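Local coordinates for protein muconate lactonizing enzyme (Corynebacterium glutamicum, PDB 3I4K) that belongs to the enolase superfamily, pairing a mandelate racemase / muconate lactonizing enzyme N-terminal domain with a TIM-barrel-like C-terminal domain that holds a magnesium ion, at residues T68-A71 / L72-Y76; S304-P308 / I309-A313. All coordinates share one frame; numbering follows the deposited sequence.

Interaction 1 of 2, residues T68-A71 / L72-Y76; sequences TMKA and LVDGY
Leu72 N meets Thr68 O at 3.2 Å, the first of four successive i to i+4 backbone bonds in this part of helix 66-81. The Leu72 side chain lies along the same carbonyl: its CG, placed beside the backbone N by a chi1 of -73°, is 3.5 Å from Thr68 O. Val73 follows with the shorter bond, its N 2.7 Å from Met69 O, and its CG2 branch comes against that same oxygen. Asp74 adds a side-chain link to its backbone bond with Lys70. Lys70 runs extended, turns at its last torsion (chi4 56°) and brings NZ to 2.8 Å from Asp74 OD2, a salt bridge that uses the syn lone pair of the carboxylate. Both charged ends share Ser13, on strand 8-25, as a second partner, Lys70 NZ through its backbone O and Asp74 OD1 through its OG. Gly75 N bonds Ala71 O at 3.0 Å. Tyr76 presents its ring edge to Ala71 O, CD1 being 3.7 Å away. In the N-terminal domain, helix 66-81 rests one side on strand 30-43, where Met69, Lys70 and Val73 touch Leu37, while Met69 also packs on Tyr105 and Ala106 of helix 104-121.

Interaction 2 of 2, residues S304-P308 / I309-A313; sequences SLEGP and IGTAA
Pro308, Glu306 and Thr311 carry most of this junction, in which a loop becomes a helix with Gly307 at the N-cap position. Pro308 occupies the first turn: its ring packs on Tyr340 and Ile341, and its carbonyl O accepts from Ala312 N at 3.0 Å. That oxygen of Pro308 also has Ala312 CB 3.2 Å away. Thr311 grips the capping residue twice. Its backbone N reaches Gly307 O at 3.0 Å, and its OG1 donates to Gly307 O at 2.7 Å from the opposite face of the carbonyl plane. The hydroxyl is brought there by a chi1 of -62°, which sets OG1 beside its own backbone N, so that one residue supplies both donors to a single oxygen. Glu306 approaches the helix start with its aliphatic part: CB is 3.4 Å from Thr311 N and 3.5 Å from Gly310 C, a close fit over the backbone at Gly310. Beyond CG the chain bends (chi2 82°) back toward the loop, where Glu306 OE2 accepts from Ser304 N at 3.0 Å, met from above the carboxylate plane, and is also bonded to Thr277 OG1. The whole junction is buried. It links strand 298-301 of the barrel domain to helix 308-320, and strand 48-53 of the N-terminal domain adjoins it: Glu52 bonds the backbone N atoms of Gly307 and Gly310, Ile309 touches Tyr50, and Ala313 packs on Val112 of helix 104-121.

Following the chain from its N terminus, interaction 1 comes first, within helix 66-81 of the N-terminal domain, and is complete long before interaction 2 begins at the start of helix 308-320. The two are in series, neither nested nor crossed, and each joins adjoining segments, so no long loop is closed by either. The centres of interactions 1 and 2 lie about 20 Å apart. Their nearest atoms are about 9 Å apart, without touching. Helix 104-121 bridges the gap: Tyr105 meets both Met69 and Ser304. The three-stranded sheet of the N-terminal domain serves both as well, through strand 30-43 at 68-76 and strand 48-53 at 304-313.

Interaction 1 of 2, residues T68-A71 / L72-Y76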
loop_
_atom_site.group_PDB
_atom_site.type_symbol
_atom_site.label_atom_id
_atom_site.label_comp_id
_atom_site.label_asym_id
_atom_site.label_seq_id
_atom_site.Cartn_x
_atom_site.Cartn_y
_atom_site.Cartn_z
ATOM N N THR A 68 9.062 22.929 -15.139
ATOM C CA THR A 68 8.635 23.023 -13.750
ATOM C C THR A 68 9.237 21.919 -12.905
ATOM O O THR A 68 9.640 22.146 -11.769
ATOM C CB THR A 68 7.092 22.943 -13.659
ATOM O OG1 THR A 68 6.560 24.267 -13.555
ATOM C CG2 THR A 68 6.647 22.089 -12.491
HETATM N N MSE A 69 9.289 20.717 -13.459
HETATM C CA MSE A 69 9.828 19.584 -12.719
HETATM C C MSE A 69 11.342 19.645 -12.527
HETATM O O MSE A 69 11.864 19.224 -11.489
HETATM C CB MSE A 69 9.422 18.283 -13.408
HETATM C CG MSE A 69 7.915 18.023 -13.331
HETATM SE SE MSE A 69 7.350 16.401 -14.228
HETATM C CE MSE A 69 6.973 17.093 -15.984
ATOM N N LYS A 70 12.050 20.182 -13.514
ATOM C CA LYS A 70 13.497 20.275 -13.398
ATOM C C LYS A 70 13.852 21.306 -12.330
ATOM O O LYS A 70 14.764 21.098 -11.537
ATOM C CB LYS A 70 14.122 20.654 -14.747
ATOM C CG LYS A 70 15.652 20.658 -14.740
ATOM C CD LYS A 70 16.220 20.802 -16.148
ATOM C CE LYS A 70 17.726 21.014 -16.120
ATOM N NZ LYS A 70 18.437 19.915 -15.397
ATOM N N ALA A 71 13.119 22.413 -12.291
ATOM C CA ALA A 71 13.400 23.433 -11.291
ATOM C C ALA A 71 13.189 22.855 -9.891
ATOM O O ALA A 71 13.958 23.138 -8.964
ATOM C CB ALA A 71 12.504 24.645 -11.512
ATOM N N LEU A 72 12.159 22.030 -9.735
ATOM C CA LEU A 72 11.885 21.434 -8.433
ATOM C C LEU A 72 12.843 20.286 -8.094
ATOM O O LEU A 72 13.356 20.211 -6.972
ATOM C CB LEU A 72 10.421 20.971 -8.363
ATOM C CG LEU A 72 9.410 22.126 -8.252
ATOM C CD1 LEU A 72 7.979 21.597 -8.352
ATOM C CD2 LEU A 72 9.624 22.853 -6.928
ATOM N N VAL A 73 13.090 19.400 -9.054
ATOM C CA VAL A 73 14.006 18.285 -8.828
ATOM C C VAL A 73 15.404 18.830 -8.528
ATOM O O VAL A 73 15.998 18.502 -7.499
ATOM C CB VAL A 73 14.102 17.357 -10.060
ATOM C CG1 VAL A 73 15.205 16.325 -9.846
ATOM C CG2 VAL A 73 12.764 16.657 -10.297
ATOM N N ASP A 74 15.915 19.678 -9.415
ATOM C CA ASP A 74 17.245 20.248 -9.230
ATOM C C ASP A 74 17.398 21.104 -7.980
ATOM O O ASP A 74 18.256 20.839 -7.141
ATOM C CB ASP A 74 17.652 21.081 -10.453
ATOM C CG ASP A 74 17.924 20.227 -11.677
ATOM O OD1 ASP A 74 18.106 19.000 -11.519
ATOM O OD2 ASP A 74 17.971 20.780 -12.795
ATOM N N GLY A 75 16.552 22.117 -7.845
ATOM C CA GLY A 75 16.660 23.018 -6.713
ATOM C C GLY A 75 16.082 22.661 -5.357
ATOM O O GLY A 75 16.471 23.271 -4.364
ATOM N N TYR A 76 15.172 21.692 -5.283
ATOM C CA TYR A 76 14.577 21.362 -3.988
ATOM C C TYR A 76 14.545 19.893 -3.584
ATOM O O TYR A 76 14.865 19.560 -2.448
ATOM C CB TYR A 76 13.153 21.923 -3.912
ATOM C CG TYR A 76 13.058 23.400 -4.197
ATOM C CD1 TYR A 76 12.958 23.874 -5.503
ATOM C CD2 TYR A 76 13.095 24.331 -3.159
ATOM C CE1 TYR A 76 12.895 25.243 -5.767
ATOM C CE2 TYR A 76 13.036 25.694 -3.415
ATOM C CZ TYR A 76 12.936 26.140 -4.721
ATOM O OH TYR A 76 12.891 27.491 -4.973
#

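Interaction 2 of 2, residues S304-P308 / I309-A313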
loop_
_atom_site.group_PDB
_atom_site.type_symbol
_atom_site.label_atom_id
_atom_site.label_comp_id
_atom_site.label_asym_id
_atom_site.label_seq_id
_atom_site.Cartn_x
_atom_site.Cartn_y
_atom_site.Cartn_z
ATOM N N SER A 304 0.837 8.515 -18.751
ATOM C CA SER A 304 0.954 9.955 -18.886
ATOM C C SER A 304 1.791 10.131 -20.152
ATOM O O SER A 304 2.435 11.167 -20.349
ATOM C CB SER A 304 1.699 10.543 -17.690
ATOM O OG SER A 304 0.904 10.486 -16.524
ATOM N N LEU A 305 1.757 9.098 -20.998
ATOM C CA LEU A 305 2.531 9.048 -22.234
ATOM C C LEU A 305 4.008 9.049 -21.870
ATOM O O LEU A 305 4.791 9.864 -22.370
ATOM C CB LEU A 305 2.207 10.234 -23.148
ATOM C CG LEU A 305 1.116 10.048 -24.208
ATOM C CD1 LEU A 305 0.343 8.743 -24.018
ATOM C CD2 LEU A 305 0.187 11.251 -24.141
ATOM N N GLU A 306 4.374 8.134 -20.977
ATOM C CA GLU A 306 5.760 8.000 -20.538
ATOM C C GLU A 306 6.618 7.450 -21.662
ATOM O O GLU A 306 6.114 6.783 -22.575
ATOM C CB GLU A 306 5.886 7.027 -19.354
ATOM C CG GLU A 306 5.194 7.446 -18.060
ATOM C CD GLU A 306 3.710 7.132 -18.048
ATOM O OE1 GLU A 306 3.214 6.518 -19.016
ATOM O OE2 GLU A 306 3.043 7.496 -17.061
ATOM N N GLY A 307 7.913 7.733 -21.584
ATOM C CA GLY A 307 8.838 7.206 -22.564
ATOM C C GLY A 307 9.109 5.767 -22.146
ATOM O O GLY A 307 8.360 5.216 -21.334
ATOM N N PRO A 308 10.166 5.125 -22.668
ATOM C CA PRO A 308 10.470 3.737 -22.300
ATOM C C PRO A 308 10.753 3.529 -20.814
ATOM O O PRO A 308 10.311 2.545 -20.232
ATOM C CB PRO A 308 11.674 3.404 -23.181
ATOM C CG PRO A 308 12.342 4.748 -23.357
ATOM C CD PRO A 308 11.154 5.640 -23.629
ATOM N N ILE A 309 11.485 4.452 -20.203
ATOM C CA ILE A 309 11.808 4.342 -18.787
ATOM C C ILE A 309 10.541 4.433 -17.929
ATOM O O ILE A 309 10.284 3.571 -17.090
ATOM C CB ILE A 309 12.803 5.454 -18.355
ATOM C CG1 ILE A 309 14.217 5.106 -18.840
ATOM C CG2 ILE A 309 12.802 5.617 -16.851
ATOM C CD1 ILE A 309 14.765 3.800 -18.270
ATOM N N GLY A 310 9.753 5.482 -18.153
ATOM C CA GLY A 310 8.540 5.664 -17.379
ATOM C C GLY A 310 7.553 4.530 -17.549
ATOM O O GLY A 310 6.913 4.101 -16.583
ATOM N N THR A 311 7.428 4.049 -18.781
ATOM C CA THR A 311 6.518 2.962 -19.099
ATOM C C THR A 311 6.964 1.667 -18.421
ATOM O O THR A 311 6.139 0.864 -17.991
ATOM C CB THR A 311 6.455 2.748 -20.617
ATOM O OG1 THR A 311 5.935 3.933 -21.244
ATOM C CG2 THR A 311 5.579 1.554 -20.959
ATOM N N ALA A 312 8.277 1.476 -18.328
ATOM C CA ALA A 312 8.837 0.286 -17.703
ATOM C C ALA A 312 8.604 0.330 -16.192
ATOM O O ALA A 312 8.400 -0.699 -15.549
ATOM C CB ALA A 312 10.331 0.197 -18.002
ATOM N N ALA A 313 8.648 1.528 -15.624
ATOM C CA ALA A 313 8.424 1.669 -14.194
ATOM C C ALA A 313 6.970 1.307 -13.916
ATOM O O ALA A 313 6.665 0.650 -12.920
ATOM C CB ALA A 313 8.721 3.095 -13.750
#